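Side-chain contacts in acyl-CoA dehydrogenase (Geobacillus kaustophilus, PDB 2PG0), which binds FAD and probably catalyses dehydrogenation at the alpha-beta position of acyl chains, introducing a double bond: residues 76-81 and 94-99; 22-27 and 51-56. One frame throughout, in Å; residues are numbered along the deposited sequence.

From the N terminus, helix 12-28 comes first, and contact 2 (22-27 with 51-56) closes a loop of 23 residues by bringing its last turns against the end of helix 44-52. Contact 1 (76-81 with 94-99) opens only afterwards and pairs helix 71-84 with helix 89-105 across 12 residues. The two loops follow in series and do not cross, although both belong to the helical N-terminal domain. The centres of the two contacts lie about 12 Å apart, and two polar links join them: a salt bridge between Arg22 NH1 and Glu80 OE1 at 3.0 Å, and a probable hydrogen bond from Asn95 ND2 to Phe55 O at 3.1 Å. Each segment of contact 2 is thus tied to contact 1.

Contact 1 (76-81 and 94-99); sequences VINEEL and HNDIVT
Asn78 of helix 71-84 and Asp96 of helix 89-105 meet between these helices, in the all-helical N-terminal domain of the acyl-CoA dehydrogenase fold. The side chain of Asp96 lies about 13 Å from a bound FAD, so this is helix packing and not part of the cofactor site. The two side chains approach from opposite directions: each has CG anti to its carbonyl carbon (chi1 near -60° in both), and together they span the 9.2 Å between the CA atoms of Asn78 and Asp96. Asn78 ND2 donates to Asp96 OD2 at 3.0 Å, with an N-H...O angle of 155°. The bond uses the anti side of OD2 and arrives out of the carboxylate plane; amide and carboxylate are turned 75° against each other, so they meet steeply.

A water donates to Asp96 OD2 at 2.6 Å and to Asn78 OD1 at 2.9 Å, and accepts from Asn95 ND2 at 2.9 Å. Asp96 OD2 is thereby gripped by two donors, while OD1 is hydrogen-bonded to Ser74 OG, just outside the segment, which fixes the rotation of this buried carboxylate. Cys57 N bonds Asn95 OD1; Ile77 CG2 approaches Asn95 ND2 only at 4.2 Å, the side chains crossing at about a right angle. Helix 89-105 widens here into a pi-type turn: His94 O accepts Thr99 N and, in the carbonyl plane, Thr99 OG1 at 2.8 Å.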
# COMPACT_ATOMS: atom_id res chain seq x y z
N VAL A 76 16.45 -27.74 -3.12
CA VAL A 76 16.21 -28.09 -4.51
C VAL A 76 14.90 -28.87 -4.68
O VAL A 76 14.08 -28.55 -5.54
CB VAL A 76 17.40 -28.87 -5.12
CG1 VAL A 76 17.01 -29.45 -6.49
CG2 VAL A 76 18.62 -27.96 -5.25
N ILE A 77 14.72 -29.91 -3.86
CA ILE A 77 13.53 -30.75 -3.93
C ILE A 77 12.27 -29.90 -3.76
O ILE A 77 11.35 -29.95 -4.59
CB ILE A 77 13.57 -31.92 -2.91
CG1 ILE A 77 14.59 -32.98 -3.37
CG2 ILE A 77 12.19 -32.58 -2.76
CD1 ILE A 77 14.98 -33.98 -2.28
N ASN A 78 12.24 -29.10 -2.71
CA ASN A 78 11.03 -28.32 -2.42
C ASN A 78 10.74 -27.25 -3.46
O ASN A 78 9.57 -27.02 -3.80
CB ASN A 78 11.09 -27.75 -1.01
CG ASN A 78 11.18 -28.84 0.04
OD1 ASN A 78 10.79 -29.99 -0.21
ND2 ASN A 78 11.72 -28.50 1.19
N GLU A 79 11.79 -26.64 -4.00
CA GLU A 79 11.63 -25.65 -5.08
C GLU A 79 11.05 -26.31 -6.32
O GLU A 79 10.07 -25.83 -6.90
CB GLU A 79 12.95 -24.98 -5.42
CG GLU A 79 13.38 -23.91 -4.44
CD GLU A 79 14.69 -23.24 -4.82
OE1 GLU A 79 15.33 -23.64 -5.83
OE2 GLU A 79 15.09 -22.32 -4.08
N GLU A 80 11.65 -27.43 -6.72
CA GLU A 80 11.20 -28.13 -7.92
C GLU A 80 9.77 -28.68 -7.80
O GLU A 80 9.01 -28.67 -8.76
CB GLU A 80 12.20 -29.23 -8.33
CG GLU A 80 13.54 -28.67 -8.85
CD GLU A 80 13.40 -27.65 -9.97
OE1 GLU A 80 12.67 -27.92 -10.94
OE2 GLU A 80 14.05 -26.59 -9.90
N LEU A 81 9.40 -29.13 -6.60
CA LEU A 81 8.04 -29.60 -6.37
C LEU A 81 7.02 -28.45 -6.44
O LEU A 81 5.92 -28.62 -6.97
CB LEU A 81 7.94 -30.33 -5.03
CG LEU A 81 8.53 -31.74 -4.98
CD1 LEU A 81 8.54 -32.25 -3.56
CD2 LEU A 81 7.78 -32.72 -5.90
N HIS A 94 6.97 -34.11 4.98
CA HIS A 94 7.56 -35.41 5.33
C HIS A 94 9.08 -35.32 5.46
O HIS A 94 9.64 -35.68 6.49
CB HIS A 94 7.13 -36.48 4.30
CG HIS A 94 7.81 -37.81 4.45
ND1 HIS A 94 7.36 -38.77 5.34
CD2 HIS A 94 8.86 -38.36 3.80
CE1 HIS A 94 8.13 -39.85 5.25
NE2 HIS A 94 9.04 -39.62 4.31
N ASN A 95 9.74 -34.80 4.42
CA ASN A 95 11.20 -34.72 4.34
C ASN A 95 11.83 -33.82 5.40
O ASN A 95 12.78 -34.21 6.07
CB ASN A 95 11.62 -34.20 2.96
CG ASN A 95 11.59 -35.28 1.88
OD1 ASN A 95 11.20 -36.43 2.12
ND2 ASN A 95 12.02 -34.92 0.67
N ASP A 96 11.29 -32.61 5.53
CA ASP A 96 12.01 -31.53 6.19
C ASP A 96 11.34 -30.95 7.43
O ASP A 96 11.93 -30.15 8.15
CB ASP A 96 12.32 -30.43 5.17
CG ASP A 96 13.13 -30.95 3.99
OD1 ASP A 96 14.19 -31.57 4.24
OD2 ASP A 96 12.69 -30.76 2.84
N ILE A 97 10.11 -31.37 7.69
CA ILE A 97 9.39 -30.91 8.87
C ILE A 97 9.20 -32.03 9.89
O ILE A 97 9.60 -31.88 11.05
CB ILE A 97 8.06 -30.19 8.50
CG1 ILE A 97 8.39 -28.89 7.75
CG2 ILE A 97 7.20 -29.91 9.77
CD1 ILE A 97 7.26 -28.36 6.89
N VAL A 98 8.63 -33.16 9.47
CA VAL A 98 8.24 -34.20 10.43
C VAL A 98 9.36 -35.18 10.75
O VAL A 98 9.72 -35.35 11.91
CB VAL A 98 6.97 -34.98 10.01
CG1 VAL A 98 6.54 -35.92 11.13
CG2 VAL A 98 5.83 -34.05 9.66
N THR A 99 9.91 -35.83 9.73
CA THR A 99 10.93 -36.86 9.97
C THR A 99 12.15 -36.36 10.77
O THR A 99 12.69 -37.12 11.56
CB THR A 99 11.35 -37.62 8.69
OG1 THR A 99 11.91 -36.70 7.75
CG2 THR A 99 10.14 -38.29 8.07
O HOH W 1 12.73 -32.06 0.56

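Contact 2 (22-27 and 51-56); sequences RKFLEK and GENGFL
The CA atoms of Phe24 and Asn53 are 8.9 Å apart, the shortest such distance between the segments, where helix 44-52 ends in a Schellman motif, with positive phi at Gly54 (84°) and two bonds back into the last turn, one of them Gly54 N to Gly51 O at 3.2 Å. Beyond it, Phe55 directs its side chain at helix 12-28. CG anti to its backbone N (chi1 174°) carries the Phe24 ring out from helix 12-28 toward the turn, presenting one face to Phe55. CE2 of Phe55 sits over that face, offset toward the rim, 3.7 Å from Phe24 CG. With centroids 5.2 Å apart and planes at 62°, the pair is edge-to-face, Phe55 supplying the edge. This packs the first helix of the acyl-CoA dehydrogenase N-terminal domain onto the chain leaving helix 44-52, and Phe21 makes a second edge-to-face pair with Phe55. At the exposed end, Asn53 ND2 approaches Phe24 CE1 obliquely at 3.6 Å, its amide held by a hydrogen bond to Lys49 O. With an alanine at Phe24, the edge of Phe55 would probably lose the face it abuts, opening a gap beside Asn53. On the Phe55 ring, Asn53 O lies over the centre of one face.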
# COMPACT_ATOMS: atom_id res chain seq x y z
N ARG A 22 14.21 -32.62 -11.88
CA ARG A 22 13.26 -32.03 -12.83
C ARG A 22 12.86 -33.04 -13.92
O ARG A 22 11.70 -33.08 -14.34
CB ARG A 22 13.82 -30.77 -13.47
CG ARG A 22 12.78 -29.98 -14.27
CD ARG A 22 13.44 -28.86 -15.07
NE ARG A 22 14.22 -27.96 -14.22
CZ ARG A 22 13.73 -26.92 -13.55
NH1 ARG A 22 12.43 -26.65 -13.60
NH2 ARG A 22 14.53 -26.17 -12.82
N LYS A 23 13.82 -33.85 -14.36
CA LYS A 23 13.54 -34.87 -15.37
C LYS A 23 12.52 -35.89 -14.85
O LYS A 23 11.60 -36.29 -15.57
CB LYS A 23 14.82 -35.57 -15.82
CG LYS A 23 14.62 -36.47 -17.03
CD LYS A 23 15.94 -36.97 -17.59
CE LYS A 23 15.72 -37.70 -18.91
NZ LYS A 23 16.96 -37.72 -19.74
N PHE A 24 12.70 -36.31 -13.60
CA PHE A 24 11.75 -37.19 -12.92
C PHE A 24 10.34 -36.56 -12.90
O PHE A 24 9.35 -37.20 -13.27
CB PHE A 24 12.24 -37.50 -11.51
CG PHE A 24 11.27 -38.29 -10.68
CD1 PHE A 24 11.21 -39.68 -10.78
CD2 PHE A 24 10.43 -37.64 -9.77
CE1 PHE A 24 10.31 -40.41 -10.00
CE2 PHE A 24 9.53 -38.37 -8.99
CZ PHE A 24 9.47 -39.76 -9.10
N LEU A 25 10.27 -35.30 -12.48
CA LEU A 25 8.98 -34.60 -12.36
C LEU A 25 8.30 -34.34 -13.69
O LEU A 25 7.07 -34.35 -13.78
CB LEU A 25 9.15 -33.28 -11.60
CG LEU A 25 9.62 -33.38 -10.14
CD1 LEU A 25 9.80 -31.98 -9.56
CD2 LEU A 25 8.63 -34.20 -9.30
N GLU A 26 9.10 -34.09 -14.73
CA GLU A 26 8.55 -33.86 -16.06
C GLU A 26 7.74 -35.06 -16.56
O GLU A 26 6.78 -34.89 -17.32
CB GLU A 26 9.64 -33.47 -17.06
CG GLU A 26 9.95 -31.96 -17.03
CD GLU A 26 11.25 -31.58 -17.74
OE1 GLU A 26 11.98 -32.48 -18.21
OE2 GLU A 26 11.54 -30.36 -17.83
N LYS A 27 8.12 -36.26 -16.13
CA LYS A 27 7.38 -37.48 -16.45
C LYS A 27 6.28 -37.80 -15.43
O LYS A 27 5.15 -38.13 -15.81
CB LYS A 27 8.33 -38.66 -16.58
CG LYS A 27 7.63 -39.99 -16.88
CD LYS A 27 8.60 -41.13 -17.13
CE LYS A 27 9.34 -41.55 -15.87
NZ LYS A 27 10.35 -42.62 -16.17
N GLY A 51 10.53 -42.37 -3.23
CA GLY A 51 11.38 -43.08 -2.29
C GLY A 51 12.44 -43.93 -2.97
O GLY A 51 13.61 -43.93 -2.56
N GLU A 52 12.04 -44.64 -4.03
CA GLU A 52 12.95 -45.56 -4.72
C GLU A 52 14.04 -44.81 -5.50
O GLU A 52 15.12 -45.35 -5.74
CB GLU A 52 12.18 -46.55 -5.61
CG GLU A 52 11.67 -45.99 -6.93
CD GLU A 52 10.66 -46.90 -7.62
OE1 GLU A 52 10.19 -47.88 -7.00
OE2 GLU A 52 10.33 -46.63 -8.80
N ASN A 53 13.75 -43.56 -5.86
CA ASN A 53 14.68 -42.71 -6.59
C ASN A 53 15.56 -41.85 -5.67
O ASN A 53 16.41 -41.10 -6.14
CB ASN A 53 13.92 -41.86 -7.61
CG ASN A 53 13.54 -42.64 -8.86
OD1 ASN A 53 14.34 -42.78 -9.79
ND2 ASN A 53 12.31 -43.15 -8.90
N GLY A 54 15.36 -41.99 -4.36
CA GLY A 54 16.18 -41.31 -3.35
C GLY A 54 15.76 -39.88 -3.03
O GLY A 54 16.54 -39.11 -2.45
N PHE A 55 14.53 -39.51 -3.38
CA PHE A 55 14.07 -38.13 -3.20
C PHE A 55 13.28 -37.92 -1.90
O PHE A 55 12.76 -36.82 -1.67
CB PHE A 55 13.24 -37.66 -4.40
CG PHE A 55 13.95 -37.80 -5.72
CD1 PHE A 55 15.27 -37.39 -5.88
CD2 PHE A 55 13.27 -38.32 -6.82
CE1 PHE A 55 15.92 -37.51 -7.11
CE2 PHE A 55 13.90 -38.45 -8.05
CZ PHE A 55 15.23 -38.05 -8.20
N LEU A 56 13.20 -38.95 -1.06
CA LEU A 56 12.60 -38.82 0.27
C LEU A 56 13.66 -38.90 1.36
O LEU A 56 14.53 -39.78 1.32
CB LEU A 56 11.51 -39.87 0.52
CG LEU A 56 10.30 -39.93 -0.40
CD1 LEU A 56 9.31 -40.95 0.12
CD2 LEU A 56 9.63 -38.56 -0.56